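Local coordinates for protein DotI (Legionella pneumophila, PDB 3WZ4) that probably acts as an inner-membrane component of the type IVB secretion system, the chain being its periplasmic domain, at residues L84-V98 and Q109-S121. Sequence-based numbering, arbitrary orientation. Where two conformers were deposited one is given.
Sequences LNGRYSWRVQMPILV and QNNVVTMLITRVS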
loop_
_atom_site.group_PDB
_atom_site.type_symbol
_atom_site.label_atom_id
_atom_site.label_comp_id
_atom_site.label_asym_id
_atom_site.label_seq_id
_atom_site.Cartn_x
_atom_site.Cartn_y
_atom_site.Cartn_z
ATOM N N LEU A 84 0.673 -13.495 -15.309
ATOM C CA LEU A 84 2.098 -13.505 -15.008
ATOM C C LEU A 84 2.431 -14.735 -14.175
ATOM O O LEU A 84 1.851 -14.949 -13.108
ATOM C CB LEU A 84 2.509 -12.233 -14.264
ATOM C CG LEU A 84 3.940 -12.204 -13.722
ATOM C CD1 LEU A 84 4.945 -12.355 -14.851
ATOM C CD2 LEU A 84 4.196 -10.923 -12.944
ATOM N N ASN A 85 3.361 -15.544 -14.675
ATOM C CA ASN A 85 3.781 -16.761 -13.989
ATOM C C ASN A 85 2.608 -17.617 -13.516
ATOM O O ASN A 85 2.585 -18.086 -12.377
ATOM C CB ASN A 85 4.709 -16.433 -12.818
ATOM C CG ASN A 85 6.035 -15.851 -13.272
ATOM O OD1 ASN A 85 6.590 -16.266 -14.289
ATOM N ND2 ASN A 85 6.547 -14.882 -12.521
ATOM N N GLY A 86 1.631 -17.804 -14.400
ATOM C CA GLY A 86 0.511 -18.685 -14.134
ATOM C C GLY A 86 -0.597 -18.075 -13.297
ATOM O O GLY A 86 -1.563 -18.756 -12.956
ATOM N N ARG A 87 -0.469 -16.795 -12.967
ATOM C CA ARG A 87 -1.473 -16.132 -12.140
ATOM C C ARG A 87 -1.928 -14.803 -12.743
ATOM O O ARG A 87 -1.107 -13.958 -13.100
ATOM C CB ARG A 87 -0.938 -15.925 -10.719
ATOM C CG ARG A 87 -0.414 -17.203 -10.083
ATOM C CD ARG A 87 -0.112 -17.025 -8.605
ATOM N NE ARG A 87 0.821 -15.931 -8.354
ATOM C CZ ARG A 87 1.552 -15.816 -7.250
ATOM N NH1 ARG A 87 1.465 -16.737 -6.297
ATOM N NH2 ARG A 87 2.374 -14.785 -7.099
ATOM N N TYR A 88 -3.242 -14.628 -12.860
ATOM C CA TYR A 88 -3.783 -13.395 -13.412
ATOM C C TYR A 88 -3.397 -12.226 -12.520
ATOM O O TYR A 88 -3.461 -12.324 -11.294
ATOM C CB TYR A 88 -5.305 -13.472 -13.561
ATOM C CG TYR A 88 -5.836 -12.543 -14.632
ATOM C CD1 TYR A 88 -6.154 -11.221 -14.342
ATOM C CD2 TYR A 88 -5.996 -12.983 -15.939
ATOM C CE1 TYR A 88 -6.629 -10.370 -15.321
ATOM C CE2 TYR A 88 -6.471 -12.137 -16.924
ATOM C CZ TYR A 88 -6.785 -10.835 -16.610
ATOM O OH TYR A 88 -7.255 -9.995 -17.586
ATOM N N SER A 89 -2.994 -11.120 -13.137
ATOM C CA SER A 89 -2.448 -9.998 -12.387
ATOM C C SER A 89 -2.932 -8.640 -12.891
ATOM O O SER A 89 -3.427 -8.518 -14.009
ATOM C CB SER A 89 -0.921 -10.049 -12.414
ATOM O OG SER A 89 -0.449 -11.282 -11.909
ATOM N N TRP A 90 -2.771 -7.626 -12.048
ATOM C CA TRP A 90 -3.155 -6.261 -12.371
ATOM C C TRP A 90 -2.074 -5.306 -11.908
ATOM O O TRP A 90 -1.643 -5.361 -10.755
ATOM C CB TRP A 90 -4.442 -5.868 -11.640
ATOM C CG TRP A 90 -5.666 -6.630 -12.027
ATOM C CD1 TRP A 90 -6.619 -6.249 -12.931
ATOM C CD2 TRP A 90 -6.093 -7.889 -11.501
ATOM N NE1 TRP A 90 -7.606 -7.200 -13.004
ATOM C CE2 TRP A 90 -7.306 -8.218 -12.138
ATOM C CE3 TRP A 90 -5.564 -8.773 -10.556
ATOM C CZ2 TRP A 90 -7.997 -9.395 -11.863
ATOM C CZ3 TRP A 90 -6.252 -9.942 -10.284
ATOM C CH2 TRP A 90 -7.455 -10.242 -10.936
ATOM N N ARG A 91 -1.630 -4.424 -12.795
ATOM C CA ARG A 91 -0.730 -3.354 -12.385
ATOM C C ARG A 91 -1.552 -2.089 -12.168
ATOM O O ARG A 91 -2.059 -1.492 -13.117
ATOM C CB ARG A 91 0.376 -3.134 -13.420
ATOM C CG ARG A 91 1.681 -2.640 -12.810
ATOM C CD ARG A 91 2.817 -2.603 -13.825
ATOM N NE ARG A 91 3.172 -3.932 -14.322
ATOM C CZ ARG A 91 4.048 -4.744 -13.736
ATOM N NH1 ARG A 91 4.659 -4.373 -12.621
ATOM N NH2 ARG A 91 4.309 -5.931 -14.266
ATOM N N VAL A 92 -1.693 -1.699 -10.904
ATOM C CA VAL A 92 -2.548 -0.579 -10.526
ATOM C C VAL A 92 -1.767 0.626 -10.008
ATOM O O VAL A 92 -0.855 0.487 -9.197
ATOM C CB VAL A 92 -3.564 -1.002 -9.448
ATOM C CG1 VAL A 92 -4.293 0.211 -8.894
ATOM C CG2 VAL A 92 -4.545 -2.021 -10.016
ATOM N N GLN A 93 -2.149 1.811 -10.472
ATOM C CA GLN A 93 -1.467 3.037 -10.092
ATOM C C GLN A 93 -2.451 4.068 -9.549
ATOM O O GLN A 93 -3.553 4.224 -10.075
ATOM C CB GLN A 93 -0.716 3.612 -11.290
ATOM C CG GLN A 93 0.125 4.829 -10.964
ATOM C CD GLN A 93 0.998 5.254 -12.125
ATOM O OE1 GLN A 93 2.088 4.718 -12.323
ATOM N NE2 GLN A 93 0.516 6.214 -12.908
HETATM N N MSE A 94 -2.047 4.763 -8.491
HETATM C CA MSE A 94 -2.890 5.787 -7.882
HETATM C C MSE A 94 -2.040 6.856 -7.211
HETATM O O MSE A 94 -1.125 6.541 -6.453
HETATM C CB MSE A 94 -3.848 5.166 -6.860
HETATM C CG MSE A 94 -4.982 6.095 -6.435
HETATM SE SE MSE A 94 -6.184 5.313 -5.108
HETATM C CE MSE A 94 -4.973 5.336 -3.578
ATOM N N PRO A 95 -2.336 8.131 -7.499
ATOM C CA PRO A 95 -1.661 9.253 -6.843
ATOM C C PRO A 95 -2.316 9.569 -5.501
ATOM O O PRO A 95 -3.532 9.451 -5.367
ATOM C CB PRO A 95 -1.890 10.403 -7.822
ATOM C CG PRO A 95 -3.219 10.095 -8.428
ATOM C CD PRO A 95 -3.308 8.586 -8.509
ATOM N N ILE A 96 -1.517 9.967 -4.519
ATOM C CA ILE A 96 -2.044 10.260 -3.192
ATOM C C ILE A 96 -1.399 11.501 -2.590
ATOM O O ILE A 96 -0.317 11.916 -3.006
ATOM C CB ILE A 96 -1.823 9.075 -2.218
ATOM C CG1 ILE A 96 -0.327 8.822 -2.014
ATOM C CG2 ILE A 96 -2.514 7.823 -2.725
ATOM C CD1 ILE A 96 -0.022 7.668 -1.078
ATOM N N LEU A 97 -2.077 12.087 -1.609
ATOM C CA LEU A 97 -1.507 13.175 -0.829
ATOM C C LEU A 97 -1.262 12.699 0.598
ATOM O O LEU A 97 -2.205 12.468 1.351
ATOM C CB LEU A 97 -2.437 14.388 -0.822
ATOM C CG LEU A 97 -1.914 15.596 -0.040
ATOM C CD1 LEU A 97 -0.630 16.120 -0.672
ATOM C CD2 LEU A 97 -2.969 16.694 0.051
ATOM N N VAL A 98 0.006 12.550 0.967
ATOM C CA VAL A 98 0.357 12.062 2.293
ATOM C C VAL A 98 0.616 13.227 3.242
ATOM O O VAL A 98 1.238 14.219 2.861
ATOM C CB VAL A 98 1.598 11.145 2.250
ATOM C CG1 VAL A 98 1.893 10.580 3.625
ATOM C CG2 VAL A 98 1.391 10.017 1.247
ATOM N N GLN A 109 3.135 15.408 1.099
ATOM C CA GLN A 109 3.806 14.883 -0.085
ATOM C C GLN A 109 2.802 14.372 -1.111
ATOM O O GLN A 109 1.880 13.629 -0.771
ATOM C CB GLN A 109 4.739 13.730 0.289
ATOM C CG GLN A 109 5.943 14.112 1.125
ATOM C CD GLN A 109 6.831 12.915 1.423
ATOM O OE1 GLN A 109 6.389 11.767 1.352
ATOM N NE2 GLN A 109 8.090 13.177 1.750
ATOM N N ASN A 110 2.983 14.766 -2.367
ATOM C CA ASN A 110 2.247 14.150 -3.460
ATOM C C ASN A 110 3.021 12.948 -3.970
ATOM O O ASN A 110 4.100 13.093 -4.544
ATOM C CB ASN A 110 2.007 15.141 -4.601
ATOM C CG ASN A 110 1.091 16.279 -4.204
ATOM O OD1 ASN A 110 -0.111 16.088 -4.010
ATOM N ND2 ASN A 110 1.652 17.477 -4.090
ATOM N N ASN A 111 2.475 11.758 -3.749
ATOM C CA ASN A 111 3.127 10.534 -4.192
ATOM C C ASN A 111 2.280 9.763 -5.191
ATOM O O ASN A 111 1.063 9.934 -5.256
ATOM C CB ASN A 111 3.460 9.635 -2.995
ATOM C CG ASN A 111 4.538 10.222 -2.105
ATOM O OD1 ASN A 111 5.522 10.782 -2.587
ATOM N ND2 ASN A 111 4.358 10.095 -0.793
ATOM N N VAL A 112 2.937 8.919 -5.975
ATOM C CA VAL A 112 2.238 7.979 -6.834
ATOM C C VAL A 112 2.565 6.563 -6.384
ATOM O O VAL A 112 3.732 6.185 -6.298
ATOM C CB VAL A 112 2.639 8.145 -8.306
ATOM C CG1 VAL A 112 1.739 7.301 -9.193
ATOM C CG2 VAL A 112 2.558 9.603 -8.704
ATOM N N VAL A 113 1.530 5.791 -6.075
ATOM C CA VAL A 113 1.715 4.404 -5.672
ATOM C C VAL A 113 1.466 3.482 -6.861
ATOM O O VAL A 113 0.461 3.608 -7.562
ATOM C CB VAL A 113 0.768 4.015 -4.520
ATOM C CG1 VAL A 113 0.965 2.560 -4.138
ATOM C CG2 VAL A 113 0.989 4.922 -3.316
ATOM N N THR A 114 2.395 2.564 -7.098
ATOM C CA THR A 114 2.217 1.581 -8.154
ATOM C C THR A 114 2.292 0.183 -7.557
ATOM O O THR A 114 3.266 -0.169 -6.890
ATOM C CB THR A 114 3.263 1.745 -9.269
ATOM O OG1 THR A 114 3.352 3.128 -9.636
ATOM C CG2 THR A 114 2.872 0.928 -10.491
HETATM N N MSE A 115 1.251 -0.605 -7.792
HETATM C CA MSE A 115 1.142 -1.928 -7.197
HETATM C C MSE A 115 0.990 -3.014 -8.254
HETATM O O MSE A 115 0.260 -2.849 -9.234
HETATM C CB MSE A 115 -0.053 -1.982 -6.239
HETATM C CG MSE A 115 0.063 -1.081 -5.017
HETATM SE SE MSE A 115 -1.657 -0.804 -4.117
HETATM C CE MSE A 115 -2.410 0.544 -5.312
ATOM N N LEU A 116 1.689 -4.123 -8.054
ATOM C CA LEU A 116 1.419 -5.326 -8.824
ATOM C C LEU A 116 0.540 -6.230 -7.971
ATOM O O LEU A 116 0.935 -6.648 -6.885
ATOM C CB LEU A 116 2.716 -6.038 -9.219
ATOM C CG LEU A 116 2.542 -7.366 -9.964
ATOM C CD1 LEU A 116 1.820 -7.155 -11.286
ATOM C CD2 LEU A 116 3.885 -8.050 -10.187
ATOM N N ILE A 117 -0.662 -6.507 -8.454
ATOM C CA ILE A 117 -1.607 -7.328 -7.712
ATOM C C ILE A 117 -1.830 -8.655 -8.425
ATOM O O ILE A 117 -2.043 -8.687 -9.638
ATOM C CB ILE A 117 -2.951 -6.592 -7.526
ATOM C CG1 ILE A 117 -2.750 -5.351 -6.655
ATOM C CG2 ILE A 117 -4.000 -7.519 -6.925
ATOM C CD1 ILE A 117 -4.010 -4.546 -6.441
ATOM N N THR A 118 -1.765 -9.751 -7.676
ATOM C CA THR A 118 -1.920 -11.075 -8.265
ATOM C C THR A 118 -2.945 -11.931 -7.529
ATOM O O THR A 118 -3.110 -11.822 -6.315
ATOM C CB THR A 118 -0.581 -11.833 -8.302
ATOM O OG1 THR A 118 -0.149 -12.105 -6.964
ATOM C CG2 THR A 118 0.479 -11.003 -9.010
ATOM N N ARG A 119 -3.633 -12.782 -8.281
ATOM C CA ARG A 119 -4.549 -13.746 -7.692
ATOM C C ARG A 119 -3.766 -14.779 -6.895
ATOM O O ARG A 119 -2.756 -15.298 -7.362
ATOM C CB ARG A 119 -5.353 -14.449 -8.782
ATOM C CG ARG A 119 -6.208 -13.521 -9.616
ATOM C CD ARG A 119 -7.678 -13.857 -9.457
ATOM N NE ARG A 119 -7.920 -15.291 -9.586
ATOM C CZ ARG A 119 -9.116 -15.857 -9.473
ATOM N NH1 ARG A 119 -10.187 -15.109 -9.231
ATOM N NH2 ARG A 119 -9.243 -17.172 -9.602
ATOM N N VAL A 120 -4.234 -15.064 -5.686
ATOM C CA VAL A 120 -3.632 -16.096 -4.854
ATOM C C VAL A 120 -4.724 -17.009 -4.313
ATOM O O VAL A 120 -5.909 -16.795 -4.575
ATOM C CB VAL A 120 -2.828 -15.496 -3.682
ATOM C CG1 VAL A 120 -1.606 -14.753 -4.200
ATOM C CG2 VAL A 120 -3.709 -14.576 -2.842
ATOM N N SER A 121 -4.323 -18.029 -3.562
ATOM C CA SER A 121 -5.273 -18.988 -3.011
ATOM C C SER A 121 -6.079 -18.387 -1.864
ATOM O O SER A 121 -5.516 -17.789 -0.947
ATOM C CB SER A 121 -4.542 -20.245 -2.535
ATOM O OG SER A 121 -5.426 -21.121 -1.859
HETATM O O HOH W 1 -1.178 13.465 -5.361
#
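Between strand 87-98 and strand 109-119 the antiparallel pairing runs from Val-98 and Gln-109 to Tyr-88 and Arg-119, and both strands continue beyond Val-98 and Gln-109 toward the hairpin turn. The two are arms of one beta hairpin, neighbouring strands of the curved antiparallel sheet in this helix-and-sheet domain of the NTF2 clan. Hydrogen-bonded and non-hydrogen-bonded pairs alternate without a bulge from Trp-90 with Ile-117 to Val-98 with Gln-109; Trp-90 N to Ile-117 O measures 2.7 Å. Beyond Trp-90 and Ile-117 a single nearly straight bond (168°) from Arg-119 N to Tyr-88 O extends the ladder. A type I' turn, Leu-84 to Arg-87, links strand 67-84 to strand 87-98.

One face carries Trp-90, Val-92, Met-94, Ile-96, Val-113, Met-115 and Ile-117, and helix 7-21 packs over part of it: Ala-14 meets both Val-92 and selenomethionine Met-115. Within this layer Ile-96 CD1 lies 3.7 Å from Val-113 CG2, and Val-92 CG1 meets Met-115 CE at 4.1 Å. The Trp-90 indole brings its edge to Arg-119, whose aliphatic CG is 3.6 Å from Trp-90 CZ3; with CG beside the backbone N (chi1 -61°), the aliphatic part of Arg-119 lies along that edge. The polar ends are held separately, Trp-90 NE1 by Asp-7 and Arg-119 NH1 by the carbonyl of His-3.

On the other face the extended Gln-93 lays CG against Val-112 CG1, 3.4 Å away. In one of the two conformers of Arg-91, Leu-116 CD1 sits over one face of the guanidinium, off centre, while Leu-116 CD2 reaches Leu-84 CD2 at 4.0 Å. Near the Asn-110 end, a water donates to Asn-110 OD1 at 3.1 Å and, weakly, to Ile-96 O.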